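Local coordinates for protein formate dehydrogenase (Staphylococcus aureus, PDB 6TTB) that probably oxidises formate to carbon dioxide while reducing its bound cofactor NAD, as an NAD-dependent dehydrogenase of the D-2-hydroxyacid dehydrogenase family, at residues L126-A129 with S130-N133. Sequence-based numbering, arbitrary orientation.
Sequences LAAA and SEHN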
loop_
_atom_site.group_PDB
_atom_site.type_symbol
_atom_site.label_atom_id
_atom_site.label_comp_id
_atom_site.label_asym_id
_atom_site.label_seq_id
_atom_site.Cartn_x
_atom_site.Cartn_y
_atom_site.Cartn_z
ATOM N N LEU A 126 29.423 -18.209 1.815
ATOM C CA LEU A 126 30.455 -17.337 2.365
ATOM C C LEU A 126 31.606 -18.151 2.944
ATOM O O LEU A 126 32.749 -17.895 2.622
ATOM C CB LEU A 126 29.834 -16.376 3.382
ATOM C CG LEU A 126 28.692 -15.537 2.797
ATOM C CD1 LEU A 126 28.140 -14.592 3.855
ATOM C CD2 LEU A 126 29.172 -14.755 1.576
ATOM N N ALA A 127 31.272 -19.155 3.765
ATOM C CA ALA A 127 32.232 -20.083 4.339
ATOM C C ALA A 127 33.257 -20.503 3.273
ATOM O O ALA A 127 34.397 -20.101 3.407
ATOM C CB ALA A 127 31.487 -21.270 4.940
ATOM N N ALA A 128 32.808 -21.170 2.147
ATOM C CA ALA A 128 33.716 -21.604 1.055
ATOM C C ALA A 128 34.417 -20.433 0.371
ATOM O O ALA A 128 35.604 -20.476 0.158
ATOM C CB ALA A 128 33.031 -22.457 0.026
ATOM N N ALA A 129 33.666 -19.426 -0.049
ATOM C CA ALA A 129 34.271 -18.201 -0.574
ATOM C C ALA A 129 35.418 -17.740 0.332
ATOM O O ALA A 129 36.520 -17.465 -0.144
ATOM C CB ALA A 129 33.227 -17.108 -0.798
ATOM N N SER A 130 35.172 -17.706 1.643
ATOM C CA SER A 130 36.245 -17.401 2.577
ATOM C C SER A 130 37.469 -18.337 2.425
ATOM O O SER A 130 38.613 -17.878 2.389
ATOM C CB SER A 130 35.782 -17.365 3.936
ATOM O OG SER A 130 36.788 -16.727 4.673
ATOM N N GLU A 131 37.217 -19.644 2.374
ATOM C CA GLU A 131 38.264 -20.642 2.464
ATOM C C GLU A 131 39.114 -20.652 1.187
ATOM O O GLU A 131 40.256 -21.072 1.222
ATOM C CB GLU A 131 37.659 -22.024 2.668
ATOM C CG GLU A 131 36.811 -22.173 3.924
ATOM C CD GLU A 131 36.078 -23.528 3.967
ATOM O OE1 GLU A 131 35.624 -23.951 5.113
ATOM O OE2 GLU A 131 36.001 -24.224 2.854
ATOM N N HIS A 132 38.530 -20.213 0.058
ATOM C CA HIS A 132 39.202 -20.151 -1.240
ATOM C C HIS A 132 39.715 -18.736 -1.484
ATOM O O HIS A 132 40.201 -18.418 -2.562
ATOM C CB HIS A 132 38.206 -20.557 -2.348
ATOM C CG HIS A 132 37.947 -22.018 -2.357
ATOM N ND1 HIS A 132 37.210 -22.635 -1.371
ATOM C CD2 HIS A 132 38.463 -23.010 -3.119
ATOM C CE1 HIS A 132 37.215 -23.933 -1.570
ATOM N NE2 HIS A 132 37.954 -24.191 -2.657
ATOM N N ASN A 133 39.453 -17.852 -0.531
ATOM C CA ASN A 133 39.985 -16.513 -0.596
ATOM C C ASN A 133 39.420 -15.735 -1.810
ATOM O O ASN A 133 40.105 -14.922 -2.413
ATOM C CB ASN A 133 41.493 -16.519 -0.327
ATOM C CG ASN A 133 41.969 -15.159 0.082
ATOM O OD1 ASN A 133 43.050 -14.783 -0.246
ATOM N ND2 ASN A 133 41.101 -14.352 0.646
#
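Ser130 N, Glu131 N and His132 N donate successive i to i+4 hydrogen bonds to Leu126 O, Ala127 O and Ala128 O, closing the short helix 126-131. There Asn133 turns to positive phi (64°), and the chain leaves the helix in a Schellman motif.

The ring of His132 lies beside this last turn, edge toward Ala128 O, and packs on Ile105 and Glu106 of helix 102-106. With CG beside its own backbone N (chi1 -74°), ND1 donates a hydrogen bond to Ala128 O (3.1 Å), the oxygen lying only 11° from the ring plane. ND1 approaches from above the carbonyl plane; His132 N is 2.9 Å from the same Ala128 O. Glu131 lays its CG against Ala127 O, and its extended chain carries OE2 past Ala128 CA (3.9 Å) to a salt bridge with Arg102 of helix 102-106. Ala128 packs on Arg102 and Ile105, while Ala129 meets Val136 of strand 135-138. Strand 113-116, helix 126-131 and strand 135-138 form a beta-alpha-beta unit, 135-138 being outermost, within this chain, in the five-stranded parallel sheet.

Ala128 O thus accepts both donors of His132; the in-plane ND1 bond probably holds the imidazole's rotation and implies a proton on ND1, probably favoured by the helix end's partial negative charge.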